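Local atomic coordinates of flavin prenyltransferase PAD1, mitochondrial (Aspergillus niger, PDB entry 6QLG), a protein that probably makes the prenylated FMN cofactor of a ferulic acid decarboxylase by joining a dimethylallyl group to N5 and C6 of the flavin. Residues R40-V44 / L211-D215; K58-L63 / V205-L209. All coordinates share one frame; numbering follows the deposited sequence. Where two conformers were deposited one is given.

Contact 1: R40-V44 / L211-D215; sequences RRRIV and LFDLD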
loop_
_atom_site.group_PDB
_atom_site.type_symbol
_atom_site.label_atom_id
_atom_site.label_comp_id
_atom_site.label_asym_id
_atom_site.label_seq_id
_atom_site.Cartn_x
_atom_site.Cartn_y
_atom_site.Cartn_z
ATOM N N ARG B 40 -31.822 -22.505 -21.824
ATOM C CA ARG B 40 -31.888 -21.053 -21.866
ATOM C C ARG B 40 -30.880 -20.440 -20.900
ATOM O O ARG B 40 -30.542 -21.022 -19.865
ATOM C CB ARG B 40 -33.295 -20.563 -21.523
ATOM C CG ARG B 40 -34.366 -20.969 -22.526
ATOM C CD ARG B 40 -35.565 -20.034 -22.465
ATOM N NE ARG B 40 -36.215 -20.058 -21.158
ATOM C CZ ARG B 40 -36.906 -19.043 -20.647
ATOM N NH1 ARG B 40 -37.042 -17.918 -21.335
ATOM N NH2 ARG B 40 -37.465 -19.153 -19.449
ATOM N N ARG B 41 -30.400 -19.252 -21.254
ATOM C CA ARG B 41 -29.506 -18.516 -20.375
ATOM C C ARG B 41 -30.248 -18.062 -19.123
ATOM O O ARG B 41 -31.408 -17.645 -19.186
ATOM C CB ARG B 41 -28.914 -17.312 -21.109
ATOM C CG ARG B 41 -28.365 -17.640 -22.490
ATOM C CD ARG B 41 -27.688 -16.433 -23.129
ATOM N NE ARG B 41 -26.868 -15.689 -22.175
ATOM C CZ ARG B 41 -26.178 -14.594 -22.478
ATOM N NH1 ARG B 41 -26.207 -14.112 -23.714
ATOM N NH2 ARG B 41 -25.460 -13.979 -21.547
ATOM N N ARG B 42 -29.573 -18.155 -17.980
ATOM C CA ARG B 42 -30.128 -17.754 -16.694
ATOM C C ARG B 42 -29.405 -16.514 -16.191
ATOM O O ARG B 42 -28.169 -16.479 -16.170
ATOM C CB ARG B 42 -30.000 -18.872 -15.658
ATOM C CG ARG B 42 -30.850 -20.100 -15.912
ATOM C CD ARG B 42 -30.286 -21.271 -15.131
ATOM N NE ARG B 42 -31.275 -22.301 -14.839
ATOM C CZ ARG B 42 -30.993 -23.443 -14.219
ATOM N NH1 ARG B 42 -29.752 -23.695 -13.822
ATOM N NH2 ARG B 42 -31.951 -24.331 -13.990
ATOM N N ILE B 43 -30.168 -15.506 -15.778
ATOM C CA ILE B 43 -29.617 -14.294 -15.188
ATOM C C ILE B 43 -30.376 -13.996 -13.904
ATOM O O ILE B 43 -31.613 -13.952 -13.903
ATOM C CB ILE B 43 -29.688 -13.096 -16.154
ATOM C CG1 ILE B 43 -28.665 -13.260 -17.279
ATOM C CG2 ILE B 43 -29.452 -11.788 -15.406
ATOM C CD1 ILE B 43 -28.480 -12.017 -18.123
ATOM N N VAL B 44 -29.641 -13.808 -12.813
ATOM C CA VAL B 44 -30.239 -13.408 -11.545
ATOM C C VAL B 44 -30.433 -11.898 -11.553
ATOM O O VAL B 44 -29.493 -11.140 -11.822
ATOM C CB VAL B 44 -29.365 -13.849 -10.362
ATOM C CG1 VAL B 44 -29.973 -13.374 -9.050
ATOM C CG2 VAL B 44 -29.189 -15.361 -10.361
ATOM N N LEU B 211 -23.358 -5.719 -21.222
ATOM C CA LEU B 211 -22.330 -6.379 -20.429
ATOM C C LEU B 211 -22.560 -7.878 -20.295
ATOM O O LEU B 211 -21.638 -8.595 -19.892
ATOM C CB LEU B 211 -22.250 -5.728 -19.048
ATOM C CG LEU B 211 -21.768 -4.276 -19.097
ATOM C CD1 LEU B 211 -22.151 -3.523 -17.834
ATOM C CD2 LEU B 211 -20.264 -4.227 -19.327
ATOM N N PHE B 212 -23.757 -8.366 -20.619
ATOM C CA PHE B 212 -24.029 -9.793 -20.716
ATOM C C PHE B 212 -24.085 -10.263 -22.164
ATOM O O PHE B 212 -24.609 -11.349 -22.436
ATOM C CB PHE B 212 -25.336 -10.138 -20.001
ATOM C CG PHE B 212 -25.347 -9.773 -18.545
ATOM C CD1 PHE B 212 -24.837 -10.642 -17.594
ATOM C CD2 PHE B 212 -25.867 -8.559 -18.125
ATOM C CE1 PHE B 212 -24.846 -10.308 -16.252
ATOM C CE2 PHE B 212 -25.877 -8.217 -16.785
ATOM C CZ PHE B 212 -25.366 -9.094 -15.847
ATOM N N ASP B 213 -23.563 -9.456 -23.090
ATOM C CA ASP B 213 -23.600 -9.740 -24.524
ATOM C C ASP B 213 -25.033 -9.972 -24.997
ATOM O O ASP B 213 -25.350 -10.963 -25.658
ATOM C CB ASP B 213 -22.694 -10.923 -24.870
ATOM C CG ASP B 213 -21.263 -10.707 -24.415
ATOM O OD1 ASP B 213 -20.703 -9.627 -24.702
ATOM O OD2 ASP B 213 -20.698 -11.614 -23.771
ATOM N N LEU B 214 -25.907 -9.031 -24.645
ATOM C CA LEU B 214 -27.310 -9.054 -25.031
ATOM C C LEU B 214 -27.661 -7.729 -25.692
ATOM O O LEU B 214 -27.271 -6.662 -25.208
ATOM C CB LEU B 214 -28.222 -9.297 -23.822
ATOM C CG LEU B 214 -28.177 -10.695 -23.205
ATOM C CD1 LEU B 214 -28.799 -10.682 -21.819
ATOM C CD2 LEU B 214 -28.876 -11.707 -24.106
ATOM N N ASP B 215 -28.399 -7.805 -26.796
ATOM C CA ASP B 215 -28.764 -6.639 -27.597
ATOM C C ASP B 215 -30.282 -6.497 -27.562
ATOM O O ASP B 215 -30.996 -7.245 -28.236
ATOM C CB ASP B 215 -28.246 -6.784 -29.027
ATOM C CG ASP B 215 -28.485 -5.543 -29.872
ATOM O OD1 ASP B 215 -28.996 -4.534 -29.343
ATOM O OD2 ASP B 215 -28.155 -5.579 -31.076
#

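Contact 2: K58-L63 / V205-L209; sequences KVLIAL and VGRML. With DMA (dimethylallyl diphosphate), chain N.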
loop_
_atom_site.group_PDB
_atom_site.type_symbol
_atom_site.label_atom_id
_atom_site.label_comp_id
_atom_site.label_asym_id
_atom_site.label_seq_id
_atom_site.Cartn_x
_atom_site.Cartn_y
_atom_site.Cartn_z
ATOM N N LYS B 58 -37.690 -2.617 -15.748
ATOM C CA LYS B 58 -37.457 -2.633 -17.188
ATOM C C LYS B 58 -36.392 -3.648 -17.582
ATOM O O LYS B 58 -36.404 -4.145 -18.714
ATOM C CB LYS B 58 -37.078 -1.236 -17.673
ATOM C CG LYS B 58 -38.221 -0.239 -17.582
ATOM C CD LYS B 58 -38.117 0.824 -18.656
ATOM C CE LYS B 58 -39.490 1.239 -19.153
ATOM N NZ LYS B 58 -39.587 1.125 -20.635
ATOM N N VAL B 59 -35.470 -3.974 -16.672
ATOM C CA VAL B 59 -34.512 -5.038 -16.957
ATOM C C VAL B 59 -35.227 -6.381 -17.056
ATOM O O VAL B 59 -34.956 -7.181 -17.959
ATOM C CB VAL B 59 -33.398 -5.060 -15.894
ATOM C CG1 VAL B 59 -32.681 -6.401 -15.899
ATOM C CG2 VAL B 59 -32.404 -3.927 -16.139
ATOM N N LEU B 60 -36.160 -6.646 -16.135
ATOM C CA LEU B 60 -36.913 -7.895 -16.178
ATOM C C LEU B 60 -37.723 -8.007 -17.465
ATOM O O LEU B 60 -37.796 -9.083 -18.070
ATOM C CB LEU B 60 -37.830 -7.996 -14.959
ATOM C CG LEU B 60 -37.181 -8.322 -13.613
ATOM C CD1 LEU B 60 -38.166 -8.092 -12.477
ATOM C CD2 LEU B 60 -36.667 -9.750 -13.597
ATOM N N ILE B 61 -38.335 -6.905 -17.899
ATOM C CA ILE B 61 -39.120 -6.919 -19.130
ATOM C C ILE B 61 -38.220 -7.151 -20.336
ATOM O O ILE B 61 -38.555 -7.927 -21.239
ATOM C CB ILE B 61 -39.921 -5.609 -19.262
ATOM C CG1 ILE B 61 -40.980 -5.517 -18.161
ATOM C CG2 ILE B 61 -40.563 -5.500 -20.639
ATOM C CD1 ILE B 61 -41.594 -4.140 -18.019
ATOM N N ALA B 62 -37.056 -6.494 -20.365
ATOM C CA ALA B 62 -36.154 -6.629 -21.504
ATOM C C ALA B 62 -35.572 -8.035 -21.593
ATOM O O ALA B 62 -35.410 -8.576 -22.693
ATOM C CB ALA B 62 -35.037 -5.588 -21.414
ATOM N N LEU B 63 -35.246 -8.640 -20.448
ATOM C CA LEU B 63 -34.680 -9.986 -20.467
ATOM C C LEU B 63 -35.725 -11.019 -20.872
ATOM O O LEU B 63 -35.405 -11.995 -21.562
ATOM C CB LEU B 63 -34.088 -10.332 -19.101
ATOM C CG LEU B 63 -32.788 -9.630 -18.702
ATOM C CD1 LEU B 63 -32.440 -9.954 -17.258
ATOM C CD2 LEU B 63 -31.653 -10.023 -19.633
ATOM N N VAL B 205 -30.892 0.662 -19.709
ATOM C CA VAL B 205 -31.147 -0.772 -19.604
ATOM C C VAL B 205 -30.452 -1.521 -20.734
ATOM O O VAL B 205 -29.885 -2.603 -20.527
ATOM C CB VAL B 205 -32.665 -1.041 -19.586
ATOM C CG1 VAL B 205 -32.952 -2.521 -19.799
ATOM C CG2 VAL B 205 -33.271 -0.556 -18.276
ATOM N N GLY B 206 -30.473 -0.956 -21.942
ATOM C CA GLY B 206 -29.789 -1.595 -23.054
ATOM C C GLY B 206 -28.285 -1.640 -22.866
ATOM O O GLY B 206 -27.632 -2.615 -23.247
ATOM N N ARG B 207 -27.713 -0.587 -22.277
ATOM C CA ARG B 207 -26.275 -0.574 -22.040
ATOM C C ARG B 207 -25.886 -1.517 -20.909
ATOM O O ARG B 207 -24.797 -2.102 -20.942
ATOM C CB ARG B 207 -25.807 0.851 -21.741
ATOM C CG ARG B 207 -26.021 1.822 -22.894
ATOM C CD ARG B 207 -25.031 1.581 -24.027
ATOM N NE ARG B 207 -23.709 2.116 -23.706
ATOM C CZ ARG B 207 -22.671 1.375 -23.335
ATOM N NH1 ARG B 207 -22.793 0.058 -23.239
ATOM N NH2 ARG B 207 -21.509 1.951 -23.056
ATOM N N MET B 208 -26.754 -1.675 -19.905
ATOM C CA MET B 208 -26.521 -2.675 -18.867
ATOM C C MET B 208 -26.412 -4.068 -19.468
ATOM O O MET B 208 -25.475 -4.818 -19.171
ATOM C CB MET B 208 -27.655 -2.651 -17.840
ATOM C CG MET B 208 -27.725 -1.428 -16.960
ATOM S SD MET B 208 -29.263 -1.451 -16.016
ATOM C CE MET B 208 -29.452 0.296 -15.668
ATOM N N LEU B 209 -27.377 -4.435 -20.314
ATOM C CA LEU B 209 -27.433 -5.792 -20.842
ATOM C C LEU B 209 -26.363 -6.049 -21.894
ATOM O O LEU B 209 -26.099 -7.214 -22.214
ATOM C CB LEU B 209 -28.825 -6.069 -21.409
ATOM C CG LEU B 209 -29.963 -5.913 -20.394
ATOM C CD1 LEU B 209 -31.293 -6.357 -20.984
ATOM C CD2 LEU B 209 -29.663 -6.681 -19.110
HETATM C C1 DMA N . -20.891 7.971 -25.230
HETATM O O1 DMA N . -20.833 6.574 -25.134
HETATM C C2 DMA N . -19.792 8.471 -26.165
HETATM C C3 DMA N . -20.100 9.173 -27.236
HETATM C C4 DMA N . -18.993 9.661 -28.165
HETATM C C5 DMA N . -21.558 9.499 -27.555
HETATM P PA DMA N . -20.189 5.909 -23.768
HETATM O O1A DMA N . -19.599 7.005 -22.908
HETATM O O2A DMA N . -19.115 4.917 -24.139
HETATM O O3A DMA N . -21.365 5.125 -22.922
HETATM P PB DMA N . -22.952 5.560 -22.964
HETATM O O1B DMA N . -23.057 7.055 -23.124
HETATM O O2B DMA N . -23.621 5.161 -21.669
HETATM O O3B DMA N . -23.622 4.869 -24.127
#

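Contact 1: R40-V44 / L211-D215
Arg41 reaches across to the backbone of Phe212 with the end of its guanidinium group. NH2 gives a fairly straight hydrogen bond to Phe212 O, 2.9 Å long with an angle of 158° at the hydrogen, and the oxygen lies close to the guanidinium plane. NH1 adds a weak bond to the same Phe212 O at 3.4 Å, so two N-H groups of one edge share a single carbonyl. An arginine suits this place because its long chain crosses the gap and the bend at chi3 (42°) turns the guanidinium edge to the carbonyl; the residue as a whole is partly exposed. The carbonyl belongs to a Schellman motif: Asp213, with positive phi, is its C-prime residue, and the motif ends helix 197-210 and sets the side chain of Leu214 toward the first strand of a parallel, Rossmann-like flavoprotein sheet. On that strand, Ile43 is buried. Its CD1 lies over one face of the Phe212 ring, 4.2 Å from the centroid, in a CH-pi contact displaced toward the rim. The same methyl meets Leu214 CD1 at 3.9 Å, while the other branch of that leucine, CD2, lies 3.6 Å from Arg41 NH1. Arg41 and Leu214 run past each other in opposite directions, and strand 155-160 packs against Phe212.

Contact 2: K58-L63 / V205-L209
Val205 and Leu209, one turn apart on helix 197-210, meet Val59, Ala62 and Leu63 of helix 53-65 in an apolar helix-helix packing beside the parallel sheet of this flavoprotein fold. The short segments cross at -63°, with their axes 10.3 Å apart at closest approach. The side chain of Val205 is set toward the other helix and both methyls make contact: CG1 rests 4.0 Å from Val59 CG2, and CG2 touches Lys58 CB. Ala62 has a small side chain that lets Leu209 come close, its CB lying 3.8 Å from Leu209 CD1. Leu63 CD2 then meets both methyls of Leu209, and Met208 brings its sulfur to Val59 CG2 at 4.0 Å, the two side chains crossing at about a right angle.

Farther out, Lys58 leads its chain away from the contact, and its NZ forms salt bridges with Glu198 and Asp202 of helix 197-210. Leu63 also packs on Ile43 and Val45 of strand 42-47, so the helix is seated on the sheet. Arg207 serves the active site instead, its NH2 also forming a salt bridge with Glu152 of a second subunit. Bends at chi2 (-73°) and chi3 carry its guanidinium to dimethylallyl diphosphate, where NH2 bonds the bridging oxygen O3A at 3.2 Å and NE gives a nearly straight hydrogen bond, 2.8 Å long, to the terminal phosphate oxygen O3B.

Overall arrangement
From the N terminus the chain enters strand 42-47, where the first half of contact 1 lies, and passes through a short loop of the FMN pocket into helix 53-65, which carries the first half of contact 2. The remaining strands and helices follow before helix 197-210 returns to helix 53-65 and closes contact 2. The loop after that helix then reaches strand 42-47 and closes contact 1, so contact 2 is nested within contact 1. Their centres are about 10 Å apart, and they touch: Leu214 packs on Leu63, as does Ile43. Together they tie the last helix and its exit loop to the first strand of the sheet and the helix that follows it.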